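Probable chitinase (Chromobacterium violaceum, PDB 5JH8) is a probable family 18 glycoside hydrolase that likely binds and hydrolyses chitin. Local coordinates at residues E113-S124 with P156-L166. Sequence-based numbering, arbitrary orientation.
Sequences EAVAQGDRNNFS and PANYGYDLRAL. With HIS (histidine), chain F.
R120 reaches across to the loop 156-162 and lies between Y159 and D162. Its chain is extended from CG to NE, with CG anti to the backbone N (chi1 176°), which carries the guanidinium to the Y159 ring. The two planes are 18° apart and stack off-centre, with R120 CZ 4.4 Å from the ring centroid. R120 CD sits over the same ring face in a CH-pi contact. D162 CB covers the opposite guanidinium face. D162 OD2 is a long 3.7 Å from R120 NH2 and well out of plane, so this salt bridge is one of charge alone. R120 NH1 instead donates in its own plane to Y159 O at 2.8 Å and to a water that also binds Y161 O.

Q117 lies alongside P156, its OE1 3.5 Å from P156 CA. Q117 CB packs on Y159 CB, and Q117 O meets the Y159 ring edge. A water links Q117 N to P156 O. The Y161 phenol lies against V115 CB and CG2; OH takes a weak bond from V115 N, while F112 O is its stronger partner. F123 CE2 packs on Y161 CE1 and L166 CD2. One water joins V115 O to A157 O; another joins V115 O, P156 O and G160 N.

The contact packs the connection from strand 107-111 to helix 120-135 against that from strand 142-146 to helix 163-169, on the TIM barrel. E113 lines the histidine pocket. Stacking, a direct bond and a water hold the cation; D162 probably adds charge attraction.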
loop_
_atom_site.group_PDB
_atom_site.type_symbol
_atom_site.label_atom_id
_atom_site.label_comp_id
_atom_site.label_asym_id
_atom_site.label_seq_id
_atom_site.Cartn_x
_atom_site.Cartn_y
_atom_site.Cartn_z
ATOM N N GLU A 113 -2.239 9.991 4.023
ATOM C CA GLU A 113 -2.673 10.256 2.668
ATOM C C GLU A 113 -3.418 11.586 2.662
ATOM O O GLU A 113 -3.873 12.089 3.699
ATOM C CB GLU A 113 -3.506 9.083 2.144
ATOM C CG GLU A 113 -2.701 7.786 2.248
ATOM C CD GLU A 113 -3.320 6.576 1.585
ATOM O OE1 GLU A 113 -4.146 6.718 0.665
ATOM O OE2 GLU A 113 -2.954 5.454 2.005
ATOM N N ALA A 114 -3.481 12.207 1.485
ATOM C CA ALA A 114 -4.056 13.537 1.346
ATOM C C ALA A 114 -3.250 14.581 2.116
ATOM O O ALA A 114 -3.791 15.617 2.532
ATOM C CB ALA A 114 -5.533 13.561 1.749
ATOM N N VAL A 115 -1.942 14.352 2.266
ATOM C CA VAL A 115 -1.091 15.403 2.801
ATOM C C VAL A 115 -1.170 16.599 1.865
ATOM O O VAL A 115 -0.977 16.465 0.648
ATOM C CB VAL A 115 0.349 14.899 2.986
ATOM C CG1 VAL A 115 1.289 16.035 3.335
ATOM C CG2 VAL A 115 0.406 13.813 4.053
ATOM N N ALA A 116 -1.467 17.774 2.426
ATOM C CA ALA A 116 -1.624 18.983 1.622
ATOM C C ALA A 116 -0.297 19.390 0.997
ATOM O O ALA A 116 0.766 19.253 1.603
ATOM C CB ALA A 116 -2.122 20.135 2.492
ATOM N N GLN A 117 -0.359 19.921 -0.222
ATOM C CA GLN A 117 0.869 20.329 -0.897
ATOM C C GLN A 117 1.656 21.336 -0.066
ATOM O O GLN A 117 2.892 21.310 -0.058
ATOM C CB GLN A 117 0.582 20.843 -2.305
ATOM C CG GLN A 117 -0.357 22.031 -2.390
ATOM C CD GLN A 117 -0.729 22.336 -3.824
ATOM O OE1 GLN A 117 -0.011 21.964 -4.748
ATOM N NE2 GLN A 117 -1.869 22.987 -4.016
ATOM N N GLY A 118 0.964 22.215 0.658
ATOM C CA GLY A 118 1.660 23.187 1.486
ATOM C C GLY A 118 2.394 22.593 2.668
ATOM O O GLY A 118 3.175 23.296 3.317
ATOM N N ASP A 119 2.154 21.324 2.962
ATOM C CA ASP A 119 2.789 20.633 4.078
ATOM C C ASP A 119 3.972 19.778 3.658
ATOM O O ASP A 119 4.467 19.008 4.475
ATOM C CB ASP A 119 1.765 19.779 4.819
ATOM C CG ASP A 119 0.881 20.606 5.718
ATOM O OD1 ASP A 119 1.423 21.502 6.403
ATOM O OD2 ASP A 119 -0.350 20.382 5.730
ATOM N N ARG A 120 4.478 19.949 2.435
ATOM C CA ARG A 120 5.596 19.141 1.952
ATOM C C ARG A 120 6.751 19.125 2.949
ATOM O O ARG A 120 7.203 18.063 3.399
ATOM C CB ARG A 120 6.074 19.653 0.593
ATOM C CG ARG A 120 7.299 18.928 0.038
ATOM C CD ARG A 120 7.753 19.608 -1.230
ATOM N NE ARG A 120 8.905 19.026 -1.896
ATOM C CZ ARG A 120 8.836 18.084 -2.836
ATOM N NH1 ARG A 120 7.674 17.574 -3.188
ATOM N NH2 ARG A 120 9.934 17.646 -3.431
ATOM N N ASN A 121 7.240 20.307 3.312
ATOM C CA ASN A 121 8.404 20.368 4.188
ATOM C C ASN A 121 8.052 20.032 5.636
ATOM O O ASN A 121 8.872 19.451 6.354
ATOM C CB ASN A 121 9.087 21.727 4.095
ATOM C CG ASN A 121 9.736 21.966 2.742
ATOM O OD1 ASN A 121 9.962 21.034 1.963
ATOM N ND2 ASN A 121 10.042 23.229 2.456
ATOM N N ASN A 122 6.844 20.375 6.086
ATOM C CA ASN A 122 6.410 19.995 7.428
ATOM C C ASN A 122 6.388 18.486 7.575
ATOM O O ASN A 122 6.858 17.940 8.572
ATOM C CB ASN A 122 5.010 20.546 7.701
ATOM C CG ASN A 122 4.981 22.047 7.835
ATOM O OD1 ASN A 122 5.960 22.670 8.258
ATOM N ND2 ASN A 122 3.839 22.646 7.501
ATOM N N PHE A 123 5.826 17.792 6.586
ATOM C CA PHE A 123 5.725 16.339 6.648
ATOM C C PHE A 123 7.113 15.696 6.591
ATOM O O PHE A 123 7.405 14.757 7.343
ATOM C CB PHE A 123 4.803 15.847 5.527
ATOM C CG PHE A 123 4.554 14.362 5.573
ATOM C CD1 PHE A 123 4.031 13.759 6.706
ATOM C CD2 PHE A 123 4.863 13.564 4.489
ATOM C CE1 PHE A 123 3.825 12.379 6.740
ATOM C CE2 PHE A 123 4.640 12.183 4.516
ATOM C CZ PHE A 123 4.127 11.596 5.642
ATOM N N SER A 124 7.990 16.200 5.720
ATOM C CA SER A 124 9.351 15.683 5.671
ATOM C C SER A 124 10.016 15.816 7.027
ATOM O O SER A 124 10.716 14.903 7.477
ATOM C CB SER A 124 10.161 16.456 4.637
ATOM O OG SER A 124 9.642 16.202 3.354
ATOM N N PRO A 156 -1.113 18.726 -7.193
ATOM C CA PRO A 156 -1.518 18.968 -5.793
ATOM C C PRO A 156 -1.605 17.715 -4.932
ATOM O O PRO A 156 -1.441 17.801 -3.711
ATOM C CB PRO A 156 -2.887 19.648 -5.931
ATOM C CG PRO A 156 -2.866 20.241 -7.265
ATOM C CD PRO A 156 -2.024 19.388 -8.149
ATOM N N ALA A 157 -1.889 16.558 -5.520
ATOM C CA ALA A 157 -2.003 15.326 -4.753
ATOM C C ALA A 157 -0.651 14.760 -4.346
ATOM O O ALA A 157 -0.586 13.959 -3.411
ATOM C CB ALA A 157 -2.750 14.265 -5.564
ATOM N N ASN A 158 0.415 15.150 -5.036
ATOM C CA ASN A 158 1.720 14.531 -4.888
ATOM C C ASN A 158 2.789 15.445 -4.306
ATOM O O ASN A 158 3.773 14.940 -3.749
ATOM C CB ASN A 158 2.205 14.033 -6.255
ATOM C CG ASN A 158 1.305 12.980 -6.838
ATOM O OD1 ASN A 158 0.726 12.193 -6.097
ATOM N ND2 ASN A 158 1.185 12.950 -8.165
ATOM N N TYR A 159 2.631 16.767 -4.415
ATOM C CA TYR A 159 3.707 17.666 -4.023
ATOM C C TYR A 159 3.997 17.608 -2.524
ATOM O O TYR A 159 5.111 17.940 -2.105
ATOM C CB TYR A 159 3.402 19.106 -4.463
ATOM C CG TYR A 159 4.576 20.036 -4.266
ATOM C CD1 TYR A 159 5.704 19.935 -5.067
ATOM C CD2 TYR A 159 4.565 21.011 -3.280
ATOM C CE1 TYR A 159 6.781 20.754 -4.885
ATOM C CE2 TYR A 159 5.640 21.858 -3.098
ATOM C CZ TYR A 159 6.748 21.720 -3.902
ATOM O OH TYR A 159 7.831 22.549 -3.744
ATOM N N GLY A 160 3.044 17.180 -1.696
ATOM C CA GLY A 160 3.333 17.030 -0.281
ATOM C C GLY A 160 4.356 15.959 0.041
ATOM O O GLY A 160 4.820 15.905 1.182
ATOM N N TYR A 161 4.701 15.107 -0.934
ATOM C CA TYR A 161 5.585 13.963 -0.722
ATOM C C TYR A 161 6.928 14.205 -1.412
ATOM O O TYR A 161 7.041 14.130 -2.641
ATOM C CB TYR A 161 4.932 12.684 -1.215
ATOM C CG TYR A 161 3.612 12.423 -0.532
ATOM C CD1 TYR A 161 3.565 11.758 0.684
ATOM C CD2 TYR A 161 2.428 12.880 -1.072
ATOM C CE1 TYR A 161 2.378 11.521 1.334
ATOM C CE2 TYR A 161 1.225 12.677 -0.430
ATOM C CZ TYR A 161 1.192 11.985 0.771
ATOM O OH TYR A 161 -0.028 11.800 1.384
ATOM N N ASP A 162 7.942 14.530 -0.613
ATOM C CA ASP A 162 9.306 14.766 -1.091
ATOM C C ASP A 162 10.049 13.449 -0.880
ATOM O O ASP A 162 10.524 13.153 0.219
ATOM C CB ASP A 162 9.912 15.892 -0.265
ATOM C CG ASP A 162 11.348 16.220 -0.637
ATOM O OD1 ASP A 162 12.034 15.418 -1.318
ATOM O OD2 ASP A 162 11.788 17.319 -0.238
ATOM N N LEU A 163 10.097 12.612 -1.919
ATOM C CA LEU A 163 10.648 11.267 -1.739
ATOM C C LEU A 163 12.099 11.313 -1.291
ATOM O O LEU A 163 12.533 10.489 -0.476
ATOM C CB LEU A 163 10.539 10.441 -3.018
ATOM C CG LEU A 163 9.253 9.629 -3.184
ATOM C CD1 LEU A 163 8.024 10.484 -3.273
ATOM C CD2 LEU A 163 9.356 8.730 -4.394
ATOM N N ARG A 164 12.886 12.229 -1.850
ATOM C CA ARG A 164 14.282 12.327 -1.435
ATOM C C ARG A 164 14.395 12.523 0.077
ATOM O O ARG A 164 15.161 11.821 0.754
ATOM C CB ARG A 164 14.982 13.453 -2.193
ATOM C CG ARG A 164 16.495 13.441 -2.084
ATOM C CD ARG A 164 17.151 14.509 -2.973
ATOM N NE ARG A 164 17.149 14.165 -4.398
ATOM C CZ ARG A 164 18.087 13.440 -5.001
ATOM N NH1 ARG A 164 19.135 12.983 -4.321
ATOM N NH2 ARG A 164 17.980 13.174 -6.293
ATOM N N ALA A 165 13.619 13.457 0.631
ATOM C CA ALA A 165 13.690 13.730 2.066
ATOM C C ALA A 165 13.121 12.565 2.875
ATOM O O ALA A 165 13.701 12.139 3.885
ATOM C CB ALA A 165 12.950 15.026 2.405
ATOM N N LEU A 166 11.978 12.038 2.448
ATOM C CA LEU A 166 11.332 10.977 3.204
ATOM C C LEU A 166 12.199 9.727 3.213
ATOM O O LEU A 166 12.326 9.049 4.237
ATOM C CB LEU A 166 9.962 10.676 2.589
ATOM C CG LEU A 166 8.919 11.811 2.636
ATOM C CD1 LEU A 166 7.683 11.508 1.784
ATOM C CD2 LEU A 166 8.503 12.085 4.073
HETATM N N HIS F . -6.272 2.493 0.362
HETATM C CA HIS F . -6.116 2.149 1.771
HETATM C C HIS F . -7.308 2.665 2.565
HETATM O O HIS F . -8.006 3.601 2.153
HETATM C CB HIS F . -4.805 2.715 2.323
HETATM C CG HIS F . -3.580 2.032 1.792
HETATM N ND1 HIS F . -2.349 2.137 2.403
HETATM C CD2 HIS F . -3.392 1.255 0.700
HETATM C CE1 HIS F . -1.461 1.433 1.725
HETATM N NE2 HIS F . -2.063 0.905 0.673
HETATM O OXT HIS F . -7.600 2.140 3.640
HETATM O O HOH W 1 -2.126 14.613 -1.118
HETATM O O HOH W 2 0.275 16.883 -1.789
HETATM O O HOH W 3 -2.757 19.498 -1.921
HETATM O O HOH W 4 6.561 15.521 -5.146
HETATM O O HOH W 5 10.739 18.351 1.995
HETATM O O HOH W 6 7.338 15.044 2.148
#